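Local coordinates for LbaCas13a H328A (C2c2) (Lachnospiraceae bacterium NK4A179, PDB 5WLH), which binds CRISPR RNA, here as pre-crRNA, and probably cleaves RNA, preferring A, once a target matches the spacer, at residues Gly1082-Lys1094 against Phe1341-Arg1355. Numbering follows the deposited sequence.
Sequences GIFDSEDEQKNIK and FTYKLKNGTVYVDAR. With nucleotides of chain B.
A helix-on-hairpin packing contact: Gln-1090 and Lys-1094 on the first turns of helix 1087-1103 pack against a beta-hairpin, 1336-1344 and 1349-1353, the latter an edge strand of a four-stranded antiparallel sheet. The Gln-1090 amide stacks over one face of the Tyr-1343 ring, planes 24° apart, with CD 3.5 Å from Tyr-1343 CD2. Gln-1090 CG, trans to its own N (chi1 -179°), and a bend at chi2 lay the amide there; Lys-685 and a water shared with Phe-1084 N and Lys-1344 O hold its OE1. Lys-1094 passes the edge of the same ring, CD 3.4 Å from Tyr-1343 OH; its NZ pairs with Glu-1098 and donates to Ala-1354 O at 2.7 Å from above the carbonyl plane, while Arg-1355 NH1 reaches that oxygen from the opposite face. A leucine in place of Tyr-1343 would probably leave the Gln-1090 amide without its flat partner and open a gap beside Lys-1094. A capping box, Ser-1086 with Glu-1089, starts the helix. Beside it Val-1350 CG2 meets Glu-1087 CG at 3.4 Å. The hairpin and Arg-1355 just after it also hold the bound pre-crRNA: Thr-1342 N donates to O2 of C41 of chain B at 2.9 Å, and Arg-1355 NH1 binds OP1 of C40 of chain B.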
ATOM      1  N   GLY A1082     -23.164  27.221   5.691  1.00 80.86           N
ATOM      2  CA  GLY A1082     -22.511  26.083   5.073  1.00 81.68           C
ATOM      3  C   GLY A1082     -21.794  26.419   3.782  1.00 80.76           C
ATOM      4  O   GLY A1082     -20.589  26.182   3.647  1.00 78.44           O
ATOM      5  N   ILE A1083     -22.536  26.958   2.821  1.00 81.22           N
ATOM      6  CA  ILE A1083     -22.002  27.393   1.537  1.00 82.77           C
ATOM      7  C   ILE A1083     -22.266  28.890   1.427  1.00 82.73           C
ATOM      8  O   ILE A1083     -23.423  29.325   1.460  1.00 82.71           O
ATOM      9  CB  ILE A1083     -22.635  26.620   0.368  1.00 84.10           C
ATOM     10  CG1 ILE A1083     -23.044  25.215   0.819  1.00 83.06           C
ATOM     11  CG2 ILE A1083     -21.672  26.524  -0.795  1.00 85.30           C
ATOM     12  CD1 ILE A1083     -23.765  24.415  -0.246  1.00 80.98           C
ATOM     13  N   PHE A1084     -21.200  29.673   1.305  1.00 83.02           N
ATOM     14  CA  PHE A1084     -21.254  31.105   1.561  1.00 83.26           C
ATOM     15  C   PHE A1084     -21.304  31.915   0.271  1.00 83.35           C
ATOM     16  O   PHE A1084     -21.096  31.408  -0.833  1.00 82.89           O
ATOM     17  CB  PHE A1084     -20.054  31.527   2.415  1.00 84.17           C
ATOM     18  CG  PHE A1084     -19.790  30.606   3.570  1.00 85.89           C
ATOM     19  CD1 PHE A1084     -20.491  30.748   4.758  1.00 86.69           C
ATOM     20  CD2 PHE A1084     -18.863  29.582   3.461  1.00 86.25           C
ATOM     21  CE1 PHE A1084     -20.261  29.893   5.821  1.00 87.40           C
ATOM     22  CE2 PHE A1084     -18.628  28.726   4.519  1.00 86.95           C
ATOM     23  CZ  PHE A1084     -19.330  28.880   5.701  1.00 87.28           C
ATOM     24  N   ASP A1085     -21.594  33.207   0.435  1.00 83.00           N
ATOM     25  CA  ASP A1085     -21.656  34.150  -0.676  1.00 82.20           C
ATOM     26  C   ASP A1085     -20.288  34.761  -0.966  1.00 80.56           C
ATOM     27  O   ASP A1085     -19.779  34.658  -2.084  1.00 81.72           O
ATOM     28  CB  ASP A1085     -22.677  35.259  -0.377  1.00 82.77           C
ATOM     29  CG  ASP A1085     -24.113  34.791  -0.522  1.00 83.55           C
ATOM     30  OD1 ASP A1085     -24.720  35.047  -1.586  1.00 83.58           O
ATOM     31  OD2 ASP A1085     -24.640  34.175   0.430  1.00 83.74           O
ATOM     32  N   SER A1086     -19.679  35.389   0.032  1.00 77.99           N
ATOM     33  CA  SER A1086     -18.472  36.167  -0.190  1.00 75.14           C
ATOM     34  C   SER A1086     -17.221  35.294  -0.140  1.00 77.00           C
ATOM     35  O   SER A1086     -17.224  34.175   0.379  1.00 76.54           O
ATOM     36  CB  SER A1086     -18.357  37.288   0.843  1.00 71.76           C
ATOM     37  OG  SER A1086     -17.000  37.585   1.112  1.00 71.14           O
ATOM     38  N   GLU A1087     -16.136  35.836  -0.695  1.00 76.61           N
ATOM     39  CA  GLU A1087     -14.852  35.151  -0.681  1.00 74.45           C
ATOM     40  C   GLU A1087     -14.185  35.239   0.688  1.00 70.69           C
ATOM     41  O   GLU A1087     -13.658  34.241   1.188  1.00 66.85           O
ATOM     42  CB  GLU A1087     -13.941  35.737  -1.757  1.00 77.20           C
ATOM     43  CG  GLU A1087     -12.945  34.752  -2.307  1.00 81.76           C
ATOM     44  CD  GLU A1087     -11.957  35.381  -3.262  1.00 85.50           C
ATOM     45  OE1 GLU A1087     -12.393  36.147  -4.149  1.00 87.49           O
ATOM     46  OE2 GLU A1087     -10.742  35.110  -3.126  1.00 85.88           O
ATOM     47  N   ASP A1088     -14.199  36.422   1.307  1.00 68.94           N
ATOM     48  CA  ASP A1088     -13.632  36.582   2.640  1.00 67.42           C
ATOM     49  C   ASP A1088     -14.517  35.998   3.731  1.00 60.47           C
ATOM     50  O   ASP A1088     -14.053  35.840   4.863  1.00 59.25           O
ATOM     51  CB  ASP A1088     -13.358  38.060   2.929  1.00 74.10           C
ATOM     52  CG  ASP A1088     -12.135  38.579   2.196  1.00 80.57           C
ATOM     53  OD1 ASP A1088     -12.264  38.941   1.009  1.00 84.56           O
ATOM     54  OD2 ASP A1088     -11.042  38.613   2.802  1.00 81.54           O
ATOM     55  N   GLU A1089     -15.777  35.681   3.425  1.00 56.82           N
ATOM     56  CA  GLU A1089     -16.579  34.895   4.354  1.00 55.43           C
ATOM     57  C   GLU A1089     -16.052  33.468   4.429  1.00 50.68           C
ATOM     58  O   GLU A1089     -15.875  32.913   5.522  1.00 48.60           O
ATOM     59  CB  GLU A1089     -18.050  34.913   3.928  1.00 61.66           C
ATOM     60  CG  GLU A1089     -18.773  36.223   4.238  1.00 67.25           C
ATOM     61  CD  GLU A1089     -20.244  36.195   3.859  1.00 71.49           C
ATOM     62  OE1 GLU A1089     -20.975  37.132   4.250  1.00 73.09           O
ATOM     63  OE2 GLU A1089     -20.669  35.241   3.171  1.00 73.21           O
ATOM     64  N   GLN A1090     -15.766  32.870   3.270  1.00 44.68           N
ATOM     65  CA  GLN A1090     -15.229  31.516   3.233  1.00 42.74           C
ATOM     66  C   GLN A1090     -13.860  31.445   3.905  1.00 42.45           C
ATOM     67  O   GLN A1090     -13.619  30.583   4.761  1.00 35.69           O
ATOM     68  CB  GLN A1090     -15.149  31.033   1.785  1.00 47.62           C
ATOM     69  CG  GLN A1090     -14.618  29.620   1.625  1.00 45.05           C
ATOM     70  CD  GLN A1090     -15.480  28.576   2.318  1.00 45.45           C
ATOM     71  OE1 GLN A1090     -16.350  27.974   1.693  1.00 45.67           O
ATOM     72  NE2 GLN A1090     -15.231  28.345   3.605  1.00 43.84           N
ATOM     73  N   LYS A1091     -12.950  32.352   3.532  1.00 41.58           N
ATOM     74  CA  LYS A1091     -11.609  32.351   4.111  1.00 43.88           C
ATOM     75  C   LYS A1091     -11.639  32.571   5.617  1.00 43.07           C
ATOM     76  O   LYS A1091     -10.801  32.021   6.343  1.00 43.93           O
ATOM     77  CB  LYS A1091     -10.742  33.423   3.445  1.00 50.88           C
ATOM     78  CG  LYS A1091     -10.537  33.246   1.949  1.00 55.25           C
ATOM     79  CD  LYS A1091      -9.676  34.369   1.382  1.00 61.00           C
ATOM     80  CE  LYS A1091     -10.279  34.951   0.107  1.00 64.50           C
ATOM     81  NZ  LYS A1091      -9.359  34.853  -1.066  1.00 65.27           N
ATOM     82  N   ASN A1092     -12.583  33.372   6.113  1.00 42.01           N
ATOM     83  CA  ASN A1092     -12.662  33.577   7.556  1.00 41.58           C
ATOM     84  C   ASN A1092     -13.221  32.348   8.259  1.00 37.26           C
ATOM     85  O   ASN A1092     -12.818  32.030   9.384  1.00 34.67           O
ATOM     86  CB  ASN A1092     -13.514  34.807   7.868  1.00 47.65           C
ATOM     87  CG  ASN A1092     -12.682  36.062   8.016  1.00 47.65           C
ATOM     88  OD1 ASN A1092     -11.486  35.992   8.302  1.00 44.82           O
ATOM     89  ND2 ASN A1092     -13.309  37.218   7.825  1.00 51.27           N
ATOM     90  N   ILE A1093     -14.169  31.663   7.623  1.00 36.77           N
ATOM     91  CA  ILE A1093     -14.677  30.420   8.183  1.00 36.98           C
ATOM     92  C   ILE A1093     -13.549  29.406   8.303  1.00 35.16           C
ATOM     93  O   ILE A1093     -13.386  28.756   9.342  1.00 38.59           O
ATOM     94  CB  ILE A1093     -15.841  29.884   7.330  1.00 41.37           C
ATOM     95  CG1 ILE A1093     -17.096  30.720   7.579  1.00 44.52           C
ATOM     96  CG2 ILE A1093     -16.116  28.418   7.635  1.00 38.50           C
ATOM     97  CD1 ILE A1093     -17.720  30.473   8.941  1.00 45.37           C
ATOM     98  N   LYS A1094     -12.739  29.280   7.245  1.00 36.38           N
ATOM     99  CA  LYS A1094     -11.600  28.365   7.278  1.00 36.82           C
ATOM    100  C   LYS A1094     -10.633  28.736   8.393  1.00 38.67           C
ATOM    101  O   LYS A1094     -10.148  27.860   9.119  1.00 38.35           O
ATOM    102  CB  LYS A1094     -10.883  28.363   5.928  1.00 38.59           C
ATOM    103  CG  LYS A1094      -9.742  27.346   5.823  1.00 40.93           C
ATOM    104  CD  LYS A1094     -10.293  25.925   5.768  1.00 40.16           C
ATOM    105  CE  LYS A1094      -9.222  24.923   5.337  1.00 40.96           C
ATOM    106  NZ  LYS A1094      -8.143  24.777   6.353  1.00 39.88           N
ATOM    107  N   PHE A1341      -8.038  23.665  -1.394  1.00 29.27           N
ATOM    108  CA  PHE A1341      -9.421  23.221  -1.441  1.00 30.56           C
ATOM    109  C   PHE A1341     -10.175  24.046  -2.473  1.00 34.98           C
ATOM    110  O   PHE A1341      -9.916  25.242  -2.636  1.00 31.24           O
ATOM    111  CB  PHE A1341     -10.091  23.367  -0.076  1.00 29.53           C
ATOM    112  CG  PHE A1341      -9.759  22.261   0.894  1.00 27.95           C
ATOM    113  CD1 PHE A1341      -9.207  21.070   0.451  1.00 32.51           C
ATOM    114  CD2 PHE A1341     -10.022  22.418   2.247  1.00 29.40           C
ATOM    115  CE1 PHE A1341      -8.920  20.050   1.354  1.00 33.27           C
ATOM    116  CE2 PHE A1341      -9.736  21.408   3.150  1.00 32.17           C
ATOM    117  CZ  PHE A1341      -9.185  20.222   2.696  1.00 31.06           C
ATOM    118  N   THR A1342     -11.082  23.394  -3.188  1.00 35.61           N
ATOM    119  CA  THR A1342     -12.010  24.072  -4.087  1.00 39.51           C
ATOM    120  C   THR A1342     -13.307  24.302  -3.317  1.00 39.21           C
ATOM    121  O   THR A1342     -14.078  23.367  -3.086  1.00 37.73           O
ATOM    122  CB  THR A1342     -12.256  23.250  -5.346  1.00 41.45           C
ATOM    123  OG1 THR A1342     -11.010  23.002  -6.005  1.00 43.55           O
ATOM    124  CG2 THR A1342     -13.195  23.990  -6.282  1.00 39.14           C
ATOM    125  N   TYR A1343     -13.536  25.538  -2.901  1.00 38.50           N
ATOM    126  CA  TYR A1343     -14.757  25.903  -2.198  1.00 42.98           C
ATOM    127  C   TYR A1343     -15.702  26.561  -3.193  1.00 49.83           C
ATOM    128  O   TYR A1343     -15.358  27.585  -3.798  1.00 45.71           O
ATOM    129  CB  TYR A1343     -14.465  26.839  -1.027  1.00 40.37           C
ATOM    130  CG  TYR A1343     -13.871  26.155   0.188  1.00 42.45           C
ATOM    131  CD1 TYR A1343     -14.338  24.918   0.618  1.00 44.74           C
ATOM    132  CD2 TYR A1343     -12.832  26.741   0.902  1.00 44.62           C
ATOM    133  CE1 TYR A1343     -13.787  24.285   1.732  1.00 41.97           C
ATOM    134  CE2 TYR A1343     -12.281  26.115   2.020  1.00 41.67           C
ATOM    135  CZ  TYR A1343     -12.766  24.893   2.431  1.00 40.31           C
ATOM    136  OH  TYR A1343     -12.222  24.269   3.539  1.00 41.59           O
ATOM    137  N   LYS A1344     -16.871  25.959  -3.382  1.00 53.33           N
ATOM    138  CA  LYS A1344     -17.905  26.569  -4.203  1.00 60.57           C
ATOM    139  C   LYS A1344     -18.697  27.578  -3.389  1.00 64.06           C
ATOM    140  O   LYS A1344     -19.025  27.339  -2.224  1.00 63.24           O
ATOM    141  CB  LYS A1344     -18.851  25.511  -4.761  1.00 63.56           C
ATOM    142  CG  LYS A1344     -18.170  24.318  -5.359  1.00 66.40           C
ATOM    143  CD  LYS A1344     -19.106  23.666  -6.341  1.00 69.99           C
ATOM    144  CE  LYS A1344     -18.480  22.442  -6.939  1.00 72.46           C
ATOM    145  NZ  LYS A1344     -17.228  22.725  -7.698  1.00 73.24           N
ATOM    146  N   LEU A1345     -19.004  28.714  -4.013  1.00 66.12           N
ATOM    147  CA  LEU A1345     -19.786  29.772  -3.400  1.00 68.72           C
ATOM    148  C   LEU A1345     -21.134  29.876  -4.116  1.00 77.15           C
ATOM    149  O   LEU A1345     -21.573  28.927  -4.783  1.00 75.90           O
ATOM    150  CB  LEU A1345     -18.991  31.080  -3.456  1.00 63.75           C
ATOM    151  CG  LEU A1345     -17.580  31.089  -2.867  1.00 61.74           C
ATOM    152  CD1 LEU A1345     -16.851  32.373  -3.235  1.00 59.85           C
ATOM    153  CD2 LEU A1345     -17.622  30.916  -1.353  1.00 62.12           C
ATOM    154  N   LYS A1346     -21.793  31.026  -3.971  1.00 85.90           N
ATOM    155  CA  LYS A1346     -22.919  31.359  -4.837  1.00 90.50           C
ATOM    156  C   LYS A1346     -22.420  31.937  -6.157  1.00 90.50           C
ATOM    157  O   LYS A1346     -22.849  31.510  -7.234  1.00 89.52           O
ATOM    158  CB  LYS A1346     -23.857  32.349  -4.137  1.00 94.43           C
ATOM    159  CG  LYS A1346     -24.164  32.031  -2.670  1.00 97.57           C
ATOM    160  CD  LYS A1346     -24.752  30.641  -2.488  1.00 99.52           C
ATOM    161  CE  LYS A1346     -23.820  29.748  -1.688  1.00100.52           C
ATOM    162  NZ  LYS A1346     -24.225  28.327  -1.830  1.00101.26           N
ATOM    163  N   ASN A1347     -21.510  32.912  -6.083  1.00 91.74           N
ATOM    164  CA  ASN A1347     -20.846  33.483  -7.248  1.00 92.91           C
ATOM    165  C   ASN A1347     -20.249  32.373  -8.097  1.00 91.64           C
ATOM    166  O   ASN A1347     -20.783  32.002  -9.149  1.00 92.42           O
ATOM    167  CB  ASN A1347     -19.727  34.426  -6.807  1.00 94.75           C
ATOM    168  CG  ASN A1347     -20.126  35.272  -5.625  1.00 96.38           C
ATOM    169  OD1 ASN A1347     -20.699  34.754  -4.669  1.00 97.97           O
ATOM    170  ND2 ASN A1347     -19.762  36.550  -5.639  1.00 95.92           N
ATOM    171  N   GLY A1348     -19.141  31.826  -7.613  1.00 88.20           N
ATOM    172  CA  GLY A1348     -18.428  30.771  -8.295  1.00 83.91           C
ATOM    173  C   GLY A1348     -17.542  29.989  -7.350  1.00 79.17           C
ATOM    174  O   GLY A1348     -18.037  29.262  -6.485  1.00 79.27           O
ATOM    175  N   THR A1349     -16.229  30.149  -7.487  1.00 73.90           N
ATOM    176  CA  THR A1349     -15.278  29.297  -6.787  1.00 66.61           C
ATOM    177  C   THR A1349     -14.137  30.120  -6.202  1.00 58.23           C
ATOM    178  O   THR A1349     -13.640  31.052  -6.841  1.00 55.70           O
ATOM    179  CB  THR A1349     -14.730  28.224  -7.740  1.00 68.85           C
ATOM    180  OG1 THR A1349     -15.757  27.260  -8.005  1.00 69.37           O
ATOM    181  CG2 THR A1349     -13.519  27.521  -7.144  1.00 70.94           C
ATOM    182  N   VAL A1350     -13.737  29.777  -4.975  1.00 50.98           N
ATOM    183  CA  VAL A1350     -12.522  30.295  -4.358  1.00 46.74           C
ATOM    184  C   VAL A1350     -11.630  29.110  -3.999  1.00 45.33           C
ATOM    185  O   VAL A1350     -12.124  28.040  -3.625  1.00 41.14           O
ATOM    186  CB  VAL A1350     -12.825  31.156  -3.113  1.00 43.57           C
ATOM    187  CG1 VAL A1350     -13.694  30.400  -2.128  1.00 38.77           C
ATOM    188  CG2 VAL A1350     -11.528  31.622  -2.442  1.00 45.16           C
ATOM    189  N   TYR A1351     -10.318  29.297  -4.137  1.00 45.64           N
ATOM    190  CA  TYR A1351      -9.331  28.299  -3.751  1.00 41.47           C
ATOM    191  C   TYR A1351      -8.671  28.744  -2.459  1.00 38.96           C
ATOM    192  O   TYR A1351      -8.220  29.889  -2.350  1.00 35.59           O
ATOM    193  CB  TYR A1351      -8.296  28.100  -4.856  1.00 39.46           C
ATOM    194  CG  TYR A1351      -8.915  27.554  -6.119  1.00 47.04           C
ATOM    195  CD1 TYR A1351      -9.210  26.203  -6.239  1.00 47.56           C
ATOM    196  CD2 TYR A1351      -9.231  28.392  -7.183  1.00 49.40           C
ATOM    197  CE1 TYR A1351      -9.785  25.696  -7.383  1.00 52.20           C
ATOM    198  CE2 TYR A1351      -9.811  27.892  -8.336  1.00 53.90           C
ATOM    199  CZ  TYR A1351     -10.083  26.543  -8.430  1.00 57.33           C
ATOM    200  OH  TYR A1351     -10.655  26.033  -9.573  1.00 61.95           O
ATOM    201  N   VAL A1352      -8.637  27.843  -1.477  1.00 34.10           N
ATOM    202  CA  VAL A1352      -8.144  28.132  -0.137  1.00 34.05           C
ATOM    203  C   VAL A1352      -7.163  27.036   0.259  1.00 36.14           C
ATOM    204  O   VAL A1352      -7.414  25.854   0.002  1.00 33.33           O
ATOM    205  CB  VAL A1352      -9.294  28.220   0.893  1.00 38.09           C
ATOM    206  CG1 VAL A1352      -8.750  28.594   2.260  1.00 41.47           C
ATOM    207  CG2 VAL A1352     -10.355  29.242   0.457  1.00 39.29           C
ATOM    208  N   ASP A1353      -6.046  27.428   0.877  1.00 31.57           N
ATOM    209  CA  ASP A1353      -5.113  26.453   1.432  1.00 28.23           C
ATOM    210  C   ASP A1353      -5.814  25.526   2.409  1.00 28.95           C
ATOM    211  O   ASP A1353      -6.384  25.984   3.409  1.00 29.29           O
ATOM    212  CB  ASP A1353      -3.969  27.157   2.156  1.00 31.02           C
ATOM    213  CG  ASP A1353      -3.011  27.830   1.214  1.00 38.30           C
ATOM    214  OD1 ASP A1353      -3.094  27.567  -0.004  1.00 39.94           O
ATOM    215  OD2 ASP A1353      -2.171  28.610   1.709  1.00 42.00           O
ATOM    216  N   ALA A1354      -5.724  24.216   2.147  1.00 29.77           N
ATOM    217  CA  ALA A1354      -6.209  23.226   3.110  1.00 27.28           C
ATOM    218  C   ALA A1354      -5.523  23.382   4.462  1.00 27.14           C
ATOM    219  O   ALA A1354      -6.151  23.211   5.513  1.00 29.61           O
ATOM    220  CB  ALA A1354      -5.981  21.804   2.571  1.00 24.64           C
ATOM    221  N   ARG A1355      -4.225  23.676   4.452  1.00 26.35           N
ATOM    222  CA  ARG A1355      -3.397  23.699   5.648  1.00 24.39           C
ATOM    223  C   ARG A1355      -2.612  24.999   5.688  1.00 24.40           C
ATOM    224  O   ARG A1355      -1.951  25.358   4.709  1.00 27.52           O
ATOM    225  CB  ARG A1355      -2.422  22.517   5.665  1.00 27.67           C
ATOM    226  CG  ARG A1355      -3.123  21.172   5.590  1.00 26.46           C
ATOM    227  CD  ARG A1355      -4.030  21.015   6.792  1.00 32.76           C
ATOM    228  NE  ARG A1355      -4.572  19.665   6.908  1.00 37.66           N
ATOM    229  CZ  ARG A1355      -5.841  19.349   6.660  1.00 43.81           C
ATOM    230  NH1 ARG A1355      -6.703  20.283   6.264  1.00 42.67           N
ATOM    231  NH2 ARG A1355      -6.246  18.095   6.801  1.00 46.30           N
TER
ATOM    232  P     C B  41     -14.931  16.569   2.714  1.00 34.86           P
ATOM    233  OP1   C B  41     -15.540  16.793   4.053  1.00 34.15           O
ATOM    234  OP2   C B  41     -15.237  15.340   1.956  1.00 40.10           O
ATOM    235  O5'   C B  41     -15.238  17.773   1.708  1.00 34.05           O
ATOM    236  C5'   C B  41     -15.369  19.115   2.171  1.00 37.19           C
ATOM    237  C4'   C B  41     -14.856  20.126   1.164  1.00 35.63           C
ATOM    238  O4'   C B  41     -13.404  20.143   1.182  1.00 36.38           O
ATOM    239  C3'   C B  41     -15.196  19.883  -0.301  1.00 36.89           C
ATOM    240  O3'   C B  41     -16.503  20.307  -0.652  1.00 33.02           O
ATOM    241  C2'   C B  41     -14.114  20.675  -1.020  1.00 38.44           C
ATOM    242  O2'   C B  41     -14.430  22.058  -1.002  1.00 38.61           O
ATOM    243  C1'   C B  41     -12.913  20.453  -0.103  1.00 37.90           C
ATOM    244  N1    C B  41     -12.047  19.348  -0.560  1.00 40.16           N
ATOM    245  C2    C B  41     -11.222  19.576  -1.663  1.00 38.61           C
ATOM    246  O2    C B  41     -11.274  20.689  -2.196  1.00 40.44           O
ATOM    247  N3    C B  41     -10.407  18.589  -2.105  1.00 37.78           N
ATOM    248  C4    C B  41     -10.394  17.408  -1.473  1.00 40.53           C
ATOM    249  N4    C B  41      -9.577  16.443  -1.925  1.00 39.01           N
ATOM    250  C5    C B  41     -11.228  17.155  -0.340  1.00 42.24           C
ATOM    251  C6    C B  41     -12.029  18.144   0.081  1.00 40.34           C
ATOM    252  P     U B  42     -17.326  19.531  -1.787  1.00 38.28           P
ATOM    253  OP1   U B  42     -18.605  20.269  -1.981  1.00 41.26           O
ATOM    254  OP2   U B  42     -17.354  18.087  -1.463  1.00 37.58           O
ATOM    255  O5'   U B  42     -16.458  19.696  -3.108  1.00 40.87           O
ATOM    256  C5'   U B  42     -16.385  20.935  -3.800  1.00 42.86           C
ATOM    257  C4'   U B  42     -15.391  20.837  -4.927  1.00 46.13           C
ATOM    258  O4'   U B  42     -14.090  20.498  -4.376  1.00 43.53           O
ATOM    259  C3'   U B  42     -15.661  19.730  -5.941  1.00 51.85           C
ATOM    260  O3'   U B  42     -16.610  20.088  -6.937  1.00 57.87           O
ATOM    261  C2'   U B  42     -14.272  19.433  -6.490  1.00 50.46           C
ATOM    262  O2'   U B  42     -13.882  20.416  -7.435  1.00 54.72           O
ATOM    263  C1'   U B  42     -13.415  19.607  -5.240  1.00 48.03           C
ATOM    264  N1    U B  42     -13.183  18.326  -4.531  1.00 49.78           N
ATOM    265  C2    U B  42     -12.240  17.461  -5.064  1.00 53.17           C
ATOM    266  O2    U B  42     -11.618  17.717  -6.077  1.00 58.27           O
ATOM    267  N3    U B  42     -12.044  16.290  -4.376  1.00 50.58           N
ATOM    268  C4    U B  42     -12.690  15.898  -3.222  1.00 51.44           C
ATOM    269  O4    U B  42     -12.415  14.814  -2.708  1.00 50.95           O
ATOM    270  C5    U B  42     -13.650  16.843  -2.730  1.00 51.30           C
ATOM    271  C6    U B  42     -13.857  17.994  -3.382  1.00 50.15           C
ATOM    272  P     C B  40     -10.754  20.066   6.550  1.00 41.71           P
ATOM    273  OP1   C B  40      -9.491  20.855   6.471  1.00 44.53           O
ATOM    274  OP2   C B  40     -12.076  20.718   6.314  1.00 41.05           O
ATOM    275  O5'   C B  40     -10.634  18.879   5.512  1.00 40.68           O
ATOM    276  C5'   C B  40     -11.767  18.082   5.261  1.00 39.99           C
ATOM    277  C4'   C B  40     -11.439  16.934   4.365  1.00 33.97           C
ATOM    278  O4'   C B  40     -10.540  16.029   5.048  1.00 33.98           O
ATOM    279  C3'   C B  40     -12.633  16.080   3.987  1.00 32.05           C
ATOM    280  O3'   C B  40     -13.326  16.657   2.888  1.00 30.95           O
ATOM    281  C2'   C B  40     -11.994  14.730   3.673  1.00 36.21           C
ATOM    282  O2'   C B  40     -11.489  14.721   2.345  1.00 39.52           O
ATOM    283  C1'   C B  40     -10.801  14.706   4.642  1.00 36.98           C
ATOM    284  N1    C B  40     -11.008  13.869   5.850  1.00 38.09           N
ATOM    285  C2    C B  40     -10.984  12.470   5.712  1.00 39.38           C
ATOM    286  O2    C B  40     -10.839  11.995   4.575  1.00 37.74           O
ATOM    287  N3    C B  40     -11.146  11.689   6.811  1.00 39.72           N
ATOM    288  C4    C B  40     -11.299  12.248   8.016  1.00 40.11           C
ATOM    289  N4    C B  40     -11.454  11.443   9.075  1.00 41.60           N
ATOM    290  C5    C B  40     -11.310  13.662   8.191  1.00 37.05           C
ATOM    291  C6    C B  40     -11.156  14.423   7.094  1.00 39.48           C
TER
HETATM  292  O   HOH W   1     -18.859  27.942   0.349  1.00 52.19           O